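PDB 2VF7: excinuclease ABC, subunit A. from Deinococcus radiodurans, which probably binds DNA and takes part in recognising DNA damage for excision repair, as a zinc-containing ATPase of the UvrA family. Local coordinates for residues A[25-33]-A[458-467]; A[398-409]-A[430-440]. The protein carries 1 engineered substitution. One frame throughout, in Å; residues are numbered along the deposited sequence. Where two conformers were deposited one is given.

Contact 1. Residues A[25-33]-A[458-467]. With ADP (adenosine-5'-diphosphate), chain E.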
loop_
_atom_site.group_PDB
_atom_site.type_symbol
_atom_site.label_atom_id
_atom_site.label_comp_id
_atom_site.label_asym_id
_atom_site.label_seq_id
_atom_site.Cartn_x
_atom_site.Cartn_y
_atom_site.Cartn_z
ATOM N N ASN A 25 -10.849 -27.538 2.077
ATOM C CA ASN A 25 -11.319 -28.884 1.807
ATOM C C ASN A 25 -11.410 -29.218 0.312
ATOM O O ASN A 25 -11.936 -30.251 -0.063
ATOM C CB ASN A 25 -12.638 -29.144 2.530
ATOM C CG ASN A 25 -13.776 -28.334 1.972
ATOM O OD1 ASN A 25 -13.618 -27.147 1.661
ATOM N ND2 ASN A 25 -14.940 -28.966 1.842
ATOM N N LEU A 26 -10.890 -28.351 -0.546
ATOM C CA LEU A 26 -10.900 -28.648 -1.969
ATOM C C LEU A 26 -10.045 -29.902 -2.165
ATOM O O LEU A 26 -9.021 -30.071 -1.503
ATOM C CB LEU A 26 -10.389 -27.448 -2.767
ATOM C CG LEU A 26 -11.321 -26.296 -3.190
ATOM C CD1 LEU A 26 -12.695 -26.290 -2.553
ATOM C CD2 LEU A 26 -10.657 -24.961 -2.998
ATOM N N LYS A 27 -10.489 -30.802 -3.031
ATOM C CA LYS A 27 -9.822 -32.088 -3.192
ATOM C C LYS A 27 -8.840 -32.089 -4.346
ATOM O O LYS A 27 -8.875 -32.988 -5.175
ATOM C CB LYS A 27 -10.850 -33.208 -3.425
ATOM C CG LYS A 27 -11.920 -33.376 -2.349
ATOM C CD LYS A 27 -11.380 -34.035 -1.117
ATOM C CE LYS A 27 -12.388 -33.969 0.021
ATOM N NZ LYS A 27 -11.939 -34.855 1.134
ATOM N N ASP A 28 -7.968 -31.092 -4.430
ATOM C CA ASP A 28 -6.984 -31.082 -5.522
ATOM C C ASP A 28 -7.753 -31.141 -6.842
ATOM O O ASP A 28 -7.582 -32.077 -7.621
ATOM C CB ASP A 28 -6.069 -32.307 -5.390
ATOM C CG ASP A 28 -4.719 -32.126 -6.062
ATOM O OD1 ASP A 28 -4.086 -33.151 -6.385
ATOM O OD2 ASP A 28 -4.271 -30.976 -6.250
ATOM N N ILE A 29 -8.625 -30.148 -7.060
ATOM C CA ILE A 29 -9.575 -30.150 -8.183
ATOM C C ILE A 29 -9.053 -29.425 -9.440
ATOM O O ILE A 29 -8.128 -28.593 -9.369
ATOM C CB ILE A 29 -10.996 -29.549 -7.782
ATOM C CG1 ILE A 29 -10.932 -28.041 -7.539
ATOM C CG2 ILE A 29 -11.578 -30.235 -6.562
ATOM C CD1 ILE A 29 -11.179 -27.192 -8.779
ATOM N N SER A 30 -9.665 -29.757 -10.580
ATOM C CA SER A 30 -9.495 -29.015 -11.825
ATOM C C SER A 30 -10.862 -28.532 -12.276
ATOM O O SER A 30 -11.811 -29.304 -12.291
ATOM C CB SER A 30 -8.908 -29.905 -12.919
ATOM O OG SER A 30 -7.607 -30.315 -12.595
ATOM N N VAL A 31 -10.961 -27.258 -12.626
ATOM C CA VAL A 31 -12.190 -26.720 -13.181
ATOM C C VAL A 31 -11.863 -25.631 -14.198
ATOM O O VAL A 31 -10.813 -25.013 -14.129
ATOM C CB VAL A 31 -13.168 -26.208 -12.062
ATOM C CG1 VAL A 31 -12.670 -24.937 -11.422
ATOM C CG2 VAL A 31 -14.547 -25.991 -12.615
ATOM N N LYS A 32 -12.756 -25.427 -15.157
ATOM C CA LYS A 32 -12.666 -24.301 -16.084
ATOM C C LYS A 32 -13.955 -23.480 -16.019
ATOM O O LYS A 32 -15.041 -24.032 -15.831
ATOM C CB LYS A 32 -12.405 -24.780 -17.516
ATOM C CG LYS A 32 -13.656 -25.171 -18.277
ATOM C CD LYS A 32 -13.357 -25.820 -19.640
ATOM C CE LYS A 32 -14.668 -26.179 -20.366
ATOM N NZ LYS A 32 -14.477 -26.456 -21.814
ATOM N N VAL A 33 -13.824 -22.162 -16.171
ATOM C CA VAL A 33 -14.982 -21.253 -16.157
ATOM C C VAL A 33 -14.820 -20.131 -17.188
ATOM O O VAL A 33 -13.735 -19.541 -17.302
ATOM C CB VAL A 33 -15.279 -20.656 -14.723
ATOM C CG1 VAL A 33 -15.470 -21.744 -13.731
ATOM C CG2 VAL A 33 -14.168 -19.767 -14.253
ATOM N N GLY A 458 -17.673 -30.074 4.134
ATOM C CA GLY A 458 -16.399 -30.474 4.736
ATOM C C GLY A 458 -15.640 -31.601 4.051
ATOM O O GLY A 458 -15.434 -31.587 2.846
ATOM N N GLU A 459 -15.208 -32.579 4.841
ATOM C CA GLU A 459 -14.411 -33.701 4.353
ATOM C C GLU A 459 -15.198 -34.563 3.360
ATOM O O GLU A 459 -14.612 -35.332 2.598
ATOM C CB GLU A 459 -13.885 -34.544 5.532
ATOM C CG GLU A 459 -13.587 -33.722 6.811
ATOM C CD GLU A 459 -12.501 -34.317 7.699
ATOM O OE1 GLU A 459 -12.806 -34.729 8.841
ATOM O OE2 GLU A 459 -11.334 -34.358 7.259
ATOM N N LYS A 460 -16.524 -34.409 3.372
ATOM C CA LYS A 460 -17.430 -35.129 2.469
ATOM C C LYS A 460 -17.879 -34.266 1.299
ATOM O O LYS A 460 -18.802 -34.626 0.584
ATOM C CB LYS A 460 -18.660 -35.635 3.222
ATOM C CG LYS A 460 -18.417 -36.817 4.135
ATOM C CD LYS A 460 -19.744 -37.268 4.720
ATOM C CE LYS A 460 -19.677 -38.646 5.337
ATOM N NZ LYS A 460 -21.032 -39.085 5.761
ATOM N N GLY A 461 -17.229 -33.124 1.120
ATOM C CA GLY A 461 -17.468 -32.255 -0.025
ATOM C C GLY A 461 -16.167 -31.883 -0.702
ATOM O O GLY A 461 -15.219 -32.670 -0.719
ATOM N N GLY A 462 -16.113 -30.683 -1.268
ATOM C CA GLY A 462 -14.866 -30.185 -1.861
ATOM C C GLY A 462 -14.522 -30.722 -3.240
ATOM O O GLY A 462 -13.387 -30.611 -3.674
ATOM N N GLU A 463 -15.501 -31.310 -3.928
ATOM C CA GLU A 463 -15.324 -31.727 -5.335
ATOM C C GLU A 463 -16.305 -31.071 -6.314
ATOM O O GLU A 463 -17.301 -30.470 -5.916
ATOM C CB GLU A 463 -15.322 -33.249 -5.480
ATOM C CG GLU A 463 -16.230 -33.972 -4.539
ATOM C CD GLU A 463 -15.717 -35.359 -4.193
ATOM O OE1 GLU A 463 -14.707 -35.797 -4.781
ATOM O OE2 GLU A 463 -16.320 -36.009 -3.322
ATOM N N ILE A 464 -15.983 -31.153 -7.600
ATOM C CA ILE A 464 -16.758 -30.466 -8.630
ATOM C C ILE A 464 -17.737 -31.463 -9.161
ATOM O O ILE A 464 -17.351 -32.482 -9.714
ATOM C CB ILE A 464 -15.851 -29.910 -9.796
ATOM C CG1 ILE A 464 -14.740 -28.978 -9.269
ATOM C CG2 ILE A 464 -16.683 -29.228 -10.887
ATOM C CD1 ILE A 464 -15.214 -27.884 -8.343
ATOM N N LEU A 465 -19.016 -31.184 -8.959
ATOM C CA LEU A 465 -20.054 -32.068 -9.463
ATOM C C LEU A 465 -20.363 -31.739 -10.916
ATOM O O LEU A 465 -20.654 -32.629 -11.727
ATOM C CB LEU A 465 -21.313 -31.954 -8.608
ATOM C CG LEU A 465 -21.117 -32.053 -7.093
ATOM C CD1 LEU A 465 -22.452 -32.250 -6.418
ATOM C CD2 LEU A 465 -20.131 -33.152 -6.702
ATOM N N TYR A 466 -20.281 -30.451 -11.235
ATOM C CA TYR A 466 -20.652 -29.945 -12.545
ATOM C C TYR A 466 -19.966 -28.615 -12.842
ATOM O O TYR A 466 -19.841 -27.782 -11.970
ATOM C CB TYR A 466 -22.179 -29.802 -12.630
ATOM C CG TYR A 466 -22.701 -29.367 -13.990
ATOM C CD1 TYR A 466 -22.586 -30.208 -15.089
ATOM C CD2 TYR A 466 -23.299 -28.104 -14.166
ATOM C CE1 TYR A 466 -23.039 -29.822 -16.316
ATOM C CE2 TYR A 466 -23.754 -27.704 -15.400
ATOM C CZ TYR A 466 -23.624 -28.578 -16.482
ATOM O OH TYR A 466 -24.059 -28.234 -17.746
ATOM N N SER A 467 -19.482 -28.451 -14.071
ATOM C CA SER A 467 -19.125 -27.136 -14.597
ATOM C C SER A 467 -19.706 -27.019 -16.010
ATOM O O SER A 467 -19.229 -27.660 -16.933
ATOM C CB SER A 467 -17.598 -26.944 -14.586
ATOM O OG SER A 467 -17.214 -25.626 -14.969
HETATM P PB ADP E . -19.064 -22.643 1.393
HETATM O O1B ADP E . -19.927 -23.455 0.471
HETATM O O2B ADP E . -19.622 -22.507 2.779
HETATM O O3B ADP E . -18.672 -21.308 0.787
HETATM P PA ADP E . -16.527 -22.933 2.533
HETATM O O1A ADP E . -17.063 -21.799 3.409
HETATM O O2A ADP E . -15.302 -22.695 1.714
HETATM O O3A ADP E . -17.692 -23.483 1.578
HETATM O "O5'" ADP E . -16.155 -24.135 3.535
HETATM C "C5'" ADP E . -15.254 -25.205 3.234
HETATM C "C4'" ADP E . -14.253 -25.322 4.371
HETATM O "O4'" ADP E . -13.399 -24.172 4.340
HETATM C "C3'" ADP E . -14.860 -25.358 5.773
HETATM O "O3'" ADP E . -14.158 -26.308 6.614
HETATM C "C2'" ADP E . -14.654 -23.928 6.253
HETATM O "O2'" ADP E . -14.660 -23.792 7.671
HETATM C "C1'" ADP E . -13.313 -23.567 5.626
HETATM N N9 ADP E . -13.116 -22.116 5.443
HETATM C C8 ADP E . -13.877 -21.316 4.666
HETATM N N7 ADP E . -13.474 -20.032 4.697
HETATM C C5 ADP E . -12.404 -20.010 5.515
HETATM C C6 ADP E . -11.463 -18.968 5.960
HETATM N N6 ADP E . -11.624 -17.682 5.552
HETATM N N1 ADP E . -10.476 -19.340 6.794
HETATM C C2 ADP E . -10.307 -20.615 7.214
HETATM N N3 ADP E . -11.116 -21.614 6.838
HETATM C C4 ADP E . -12.163 -21.377 5.996
#

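Contact 2. Residues A[398-409]-A[430-440]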
loop_
_atom_site.group_PDB
_atom_site.type_symbol
_atom_site.label_atom_id
_atom_site.label_comp_id
_atom_site.label_asym_id
_atom_site.label_seq_id
_atom_site.Cartn_x
_atom_site.Cartn_y
_atom_site.Cartn_z
ATOM N N LEU A 398 -14.637 0.981 -15.062
ATOM C CA LEU A 398 -13.716 -0.176 -15.044
ATOM C C LEU A 398 -14.043 -1.195 -16.131
ATOM O O LEU A 398 -15.218 -1.521 -16.346
ATOM C CB LEU A 398 -13.720 -0.905 -13.699
ATOM C CG LEU A 398 -12.600 -0.660 -12.701
ATOM C CD1 LEU A 398 -12.324 -1.936 -11.897
ATOM C CD2 LEU A 398 -11.337 -0.203 -13.404
ATOM N N PHE A 399 -12.985 -1.710 -16.769
ATOM C CA PHE A 399 -13.082 -2.602 -17.928
ATOM C C PHE A 399 -12.091 -3.742 -17.755
ATOM O O PHE A 399 -10.991 -3.518 -17.290
ATOM C CB PHE A 399 -12.768 -1.839 -19.228
ATOM C CG PHE A 399 -12.809 -2.698 -20.458
ATOM C CD1 PHE A 399 -13.912 -2.673 -21.297
ATOM C CD2 PHE A 399 -11.750 -3.549 -20.769
ATOM C CE1 PHE A 399 -13.970 -3.480 -22.436
ATOM C CE2 PHE A 399 -11.798 -4.360 -21.896
ATOM C CZ PHE A 399 -12.919 -4.328 -22.733
ATOM N N GLY A 400 -12.492 -4.954 -18.126
ATOM C CA GLY A 400 -11.628 -6.124 -18.074
ATOM C C GLY A 400 -11.192 -6.617 -16.700
ATOM O O GLY A 400 -10.067 -7.056 -16.554
ATOM N N VAL A 401 -12.050 -6.531 -15.684
ATOM C CA VAL A 401 -11.750 -7.130 -14.367
ATOM C C VAL A 401 -12.789 -8.237 -14.118
ATOM O O VAL A 401 -13.768 -8.322 -14.857
ATOM C CB VAL A 401 -11.756 -6.084 -13.169
ATOM C CG1 VAL A 401 -10.632 -5.091 -13.272
ATOM C CG2 VAL A 401 -13.092 -5.365 -13.035
ATOM N N VAL A 402 -12.545 -9.086 -13.122
ATOM C CA VAL A 402 -13.552 -9.992 -12.567
ATOM C C VAL A 402 -14.127 -9.446 -11.262
ATOM O O VAL A 402 -13.381 -9.094 -10.347
ATOM C CB VAL A 402 -12.983 -11.387 -12.198
ATOM C CG1 VAL A 402 -14.141 -12.419 -12.113
ATOM C CG2 VAL A 402 -11.939 -11.840 -13.182
ATOM N N TYR A 403 -15.456 -9.409 -11.170
ATOM C CA TYR A 403 -16.140 -9.096 -9.910
ATOM C C TYR A 403 -16.500 -10.370 -9.174
ATOM O O TYR A 403 -17.102 -11.276 -9.745
ATOM C CB TYR A 403 -17.389 -8.263 -10.168
ATOM C CG TYR A 403 -17.063 -6.838 -10.574
ATOM C CD1 TYR A 403 -17.228 -6.400 -11.897
ATOM C CD2 TYR A 403 -16.576 -5.937 -9.640
ATOM C CE1 TYR A 403 -16.929 -5.081 -12.263
ATOM C CE2 TYR A 403 -16.258 -4.627 -9.993
ATOM C CZ TYR A 403 -16.448 -4.196 -11.297
ATOM O OH TYR A 403 -16.139 -2.882 -11.605
ATOM N N VAL A 404 -16.109 -10.435 -7.905
ATOM C CA VAL A 404 -16.391 -11.595 -7.057
ATOM C C VAL A 404 -17.446 -11.232 -5.985
ATOM O O VAL A 404 -17.200 -10.430 -5.086
ATOM C CB VAL A 404 -15.098 -12.158 -6.418
ATOM C CG1 VAL A 404 -15.323 -13.583 -5.978
ATOM C CG2 VAL A 404 -13.938 -12.097 -7.407
ATOM N N LEU A 405 -18.636 -11.804 -6.132
ATOM C CA LEU A 405 -19.766 -11.470 -5.271
ATOM C C LEU A 405 -20.186 -12.636 -4.349
ATOM O O LEU A 405 -20.084 -13.813 -4.717
ATOM C CB LEU A 405 -20.952 -10.963 -6.110
ATOM C CG LEU A 405 -20.827 -9.701 -6.986
ATOM C CD1 LEU A 405 -20.787 -10.044 -8.465
ATOM C CD2 LEU A 405 -22.024 -8.803 -6.770
ATOM N N ASP A 406 -20.646 -12.298 -3.151
ATOM C CA ASP A 406 -21.091 -13.315 -2.183
ATOM C C ASP A 406 -22.533 -13.090 -1.737
ATOM O O ASP A 406 -22.785 -12.341 -0.794
ATOM C CB ASP A 406 -20.169 -13.378 -0.966
ATOM C CG ASP A 406 -20.700 -14.312 0.117
ATOM O OD1 ASP A 406 -21.184 -13.794 1.143
ATOM O OD2 ASP A 406 -20.670 -15.560 -0.070
ATOM N N GLU A 407 -23.463 -13.740 -2.438
ATOM C CA GLU A 407 -24.898 -13.599 -2.204
ATOM C C GLU A 407 -25.394 -12.159 -2.228
ATOM O O GLU A 407 -25.664 -11.572 -1.186
ATOM C CB GLU A 407 -25.314 -14.305 -0.917
ATOM C CG GLU A 407 -25.475 -15.790 -1.087
ATOM C CD GLU A 407 -26.039 -16.449 0.154
ATOM O OE1 GLU A 407 -25.270 -17.171 0.835
ATOM O OE2 GLU A 407 -27.243 -16.234 0.450
ATOM N N PRO A 408 -25.541 -11.588 -3.432
ATOM C CA PRO A 408 -26.016 -10.217 -3.571
ATOM C C PRO A 408 -27.535 -10.114 -3.432
ATOM O O PRO A 408 -28.107 -8.997 -3.395
ATOM C CB PRO A 408 -25.554 -9.838 -4.990
ATOM C CG PRO A 408 -24.768 -11.066 -5.514
ATOM C CD PRO A 408 -25.248 -12.200 -4.742
ATOM N N SER A 409 -28.178 -11.275 -3.351
ATOM C CA SER A 409 -29.620 -11.374 -3.176
ATOM C C SER A 409 -30.001 -11.536 -1.709
ATOM O O SER A 409 -31.175 -11.689 -1.388
ATOM C CB SER A 409 -30.125 -12.585 -3.930
ATOM O OG SER A 409 -29.359 -13.698 -3.532
ATOM N N GLY A 430 -20.351 -4.393 -19.779
ATOM C CA GLY A 430 -19.325 -3.346 -19.761
ATOM C C GLY A 430 -17.906 -3.836 -20.043
ATOM O O GLY A 430 -16.967 -3.041 -20.065
ATOM N N GLY A 431 -17.767 -5.149 -20.245
ATOM C CA GLY A 431 -16.497 -5.802 -20.528
ATOM C C GLY A 431 -15.938 -6.638 -19.383
ATOM O O GLY A 431 -14.769 -7.049 -19.436
ATOM N N ASN A 432 -16.767 -6.912 -18.367
ATOM C CA ASN A 432 -16.333 -7.601 -17.138
ATOM C C ASN A 432 -16.850 -9.045 -17.003
ATOM O O ASN A 432 -17.717 -9.475 -17.756
ATOM C CB ASN A 432 -16.721 -6.795 -15.887
ATOM C CG ASN A 432 -16.409 -5.310 -16.013
ATOM O OD1 ASN A 432 -15.255 -4.899 -16.080
ATOM N ND2 ASN A 432 -17.458 -4.494 -16.036
ATOM N N SER A 433 -16.291 -9.779 -16.040
ATOM C CA SER A 433 -16.692 -11.155 -15.715
ATOM C C SER A 433 -17.181 -11.193 -14.273
ATOM O O SER A 433 -16.654 -10.477 -13.412
ATOM C CB SER A 433 -15.507 -12.130 -15.857
ATOM O OG SER A 433 -14.811 -11.975 -17.085
ATOM N N LEU A 434 -18.156 -12.056 -13.995
ATOM C CA LEU A 434 -18.779 -12.099 -12.682
ATOM C C LEU A 434 -18.714 -13.493 -12.066
ATOM O O LEU A 434 -19.206 -14.460 -12.641
ATOM C CB LEU A 434 -20.234 -11.608 -12.780
ATOM C CG LEU A 434 -20.433 -10.210 -13.394
ATOM C CD1 LEU A 434 -21.642 -10.195 -14.285
ATOM C CD2 LEU A 434 -20.554 -9.166 -12.341
ATOM N N PHE A 435 -18.070 -13.594 -10.904
ATOM C CA PHE A 435 -18.058 -14.845 -10.146
ATOM C C PHE A 435 -18.966 -14.655 -8.927
ATOM O O PHE A 435 -18.666 -13.850 -8.047
ATOM C CB PHE A 435 -16.635 -15.258 -9.708
ATOM C CG PHE A 435 -15.695 -15.640 -10.850
ATOM C CD1 PHE A 435 -16.157 -15.815 -12.161
ATOM C CD2 PHE A 435 -14.327 -15.838 -10.593
ATOM C CE1 PHE A 435 -15.271 -16.165 -13.183
ATOM C CE2 PHE A 435 -13.438 -16.183 -11.615
ATOM C CZ PHE A 435 -13.901 -16.349 -12.903
ATOM N N VAL A 436 -20.056 -15.409 -8.875
ATOM C CA VAL A 436 -21.101 -15.181 -7.888
ATOM C C VAL A 436 -21.406 -16.442 -7.104
ATOM O O VAL A 436 -21.888 -17.401 -7.674
ATOM C CB VAL A 436 -22.402 -14.712 -8.566
ATOM C CG1 VAL A 436 -23.537 -14.505 -7.531
ATOM C CG2 VAL A 436 -22.139 -13.441 -9.369
ATOM N N VAL A 437 -21.101 -16.451 -5.806
ATOM C CA VAL A 437 -21.627 -17.514 -4.955
ATOM C C VAL A 437 -23.009 -17.151 -4.461
ATOM O O VAL A 437 -23.206 -16.129 -3.800
ATOM C CB VAL A 437 -20.629 -18.023 -3.845
ATOM C CG1 VAL A 437 -19.393 -17.166 -3.761
ATOM C CG2 VAL A 437 -21.306 -18.216 -2.503
ATOM N N GLU A 438 -23.958 -18.005 -4.813
ATOM C CA GLU A 438 -25.370 -17.749 -4.623
ATOM C C GLU A 438 -26.122 -19.023 -4.232
ATOM O O GLU A 438 -25.744 -20.141 -4.623
ATOM C CB GLU A 438 -25.967 -17.146 -5.910
ATOM C CG GLU A 438 -27.382 -16.622 -5.783
ATOM C CD GLU A 438 -27.552 -15.579 -4.680
ATOM O OE1 GLU A 438 -27.272 -14.386 -4.946
ATOM O OE2 GLU A 438 -27.991 -15.940 -3.555
ATOM N N HIS A 439 -27.186 -18.836 -3.452
ATOM C CA HIS A 439 -28.139 -19.902 -3.132
ATOM C C HIS A 439 -29.502 -19.704 -3.789
ATOM O O HIS A 439 -30.249 -20.663 -3.968
ATOM C CB HIS A 439 -28.290 -20.032 -1.620
ATOM C CG HIS A 439 -27.075 -20.587 -0.960
ATOM N ND1 HIS A 439 -26.243 -19.823 -0.174
ATOM C CD2 HIS A 439 -26.529 -21.826 -0.999
ATOM C CE1 HIS A 439 -25.251 -20.575 0.270
ATOM N NE2 HIS A 439 -25.394 -21.792 -0.227
ATOM N N ASP A 440 -29.818 -18.459 -4.139
ATOM C CA ASP A 440 -31.091 -18.118 -4.790
ATOM C C ASP A 440 -31.261 -18.877 -6.095
ATOM O O ASP A 440 -30.451 -18.738 -7.007
ATOM C CB ASP A 440 -31.157 -16.617 -5.069
ATOM C CG ASP A 440 -32.576 -16.113 -5.244
ATOM O OD1 ASP A 440 -33.386 -16.792 -5.896
ATOM O OD2 ASP A 440 -32.897 -15.022 -4.728
HETATM O O HOH W 1 -13.192 -10.038 -17.784
#

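Contact 1. Residues A[25-33]-A[458-467]
At the pocket of the first ADP, N25 faces G458, and one flat amide serves both protein and nucleotide. N25 ND2 donates to G458 O at 2.8 Å with an almost straight N-H (168°), and the acceptor lies close to the amide plane. On the other branch, OD1 of N25 rests 3.0 Å from C5' of ADP, beside the link between sugar and phosphates. A chi1 of 68° sets the amide between the backbone N and the carbonyl carbon, turning ND2 toward the G458-G461 turn and OD1 toward the sugar end of ADP. G458 O is gripped twice, since the amide of G461 reaches it from the opposite face of its plane and closes the turn.

The next residues mesh backbone to backbone. K27 N bonds to G462 O at 3.0 Å, while CA of G462, a residue with positive phi, packs directly against O of N25 and brings a C-H to it. The K27 chain bends at chi2 (-75°), passes CE beside the G461 carbonyl and ends with NZ 3.1 Å from O of E459.

In ABC ATPase terms, the contact joins two sheets of the nucleotide-binding fold: within this chain, strand 29-34 is an edge strand of the small antiparallel sheet, and strand 464-468 is an outer strand of the mixed sheet. Side chains fill the seam between them. I29 and I464 cross at about a right angle, CD1 of the first 4.0 Å from CG1 of the second, and I464 also leans on L52 of helix 49-69. Farther along, V31 CG2 lies 3.6 Å from S467 OG. That hydroxyl donates to K32 O at 2.8 Å, nearly in line with the carbonyl bond, and is itself held by NE1 of W449.

Contact 2. Residues A[398-409]-A[430-440]
V402 stands over the ring of F435 on neighbouring parallel strands, 402-406 and 433-437, which helix 417-428 connects into a beta-alpha-beta unit of the ABC ATPase core. CG1 of V402, anti to its own nitrogen (chi1 -160°), sits 3.6 Å from the F435 ring centroid, only 7° off the normal: a CH-pi contact over the middle of the face. Helix 49-69 packs on this side of the sheet, with L57 against F435.

On the reverse side, which bears Y403, L405, L434 and V436, Y403 and L434 pack on L427 of helix 417-428. L405 and L434 lie side by side, pointing the same way, with L405 CD1 4.0 Å from L434 CD2, whereas L405 CD1 meets V436 CG2 at a slant. The N432 amide comes to the edge of the Y403 ring, its plane 78° from the ring's and its CG 3.8 Å from Y403 CE1. Their polar ends bond to other groups, N432 ND2 to L427 O and Y403 OH to Q393.

Where the strands finish, the sequence running into D406 and E407 fits a Walker B motif, and H439 lies where ABC ATPases carry the H-loop histidine. The E407 carboxylate stands nearly perpendicular to the imidazole, and its OE1 accepts a weak hydrogen bond at the ring edge from H439 ND1, 3.0 Å away.

In the fold
Both contacts belong to the domain round the first ADP, and both reach its mixed sheet, though from different positions. Contact 2 is buried between two inner strands, with regular backbone pairing and mainly apolar side chains on both faces; contact 1 is partly exposed and joins an outer strand to a separate antiparallel sheet, combining scattered bonds to carbonyl oxygens with a small apolar patch. Along the chain, contact 2 is nested within the long loop that contact 1 closes. Their centres lie about 20 Å apart, yet they touch where CG2 of V33 meets CZ of F435 at 3.7 Å. Both send a loop residue to the P-loop: N25 lies near G48, and H439 near K49.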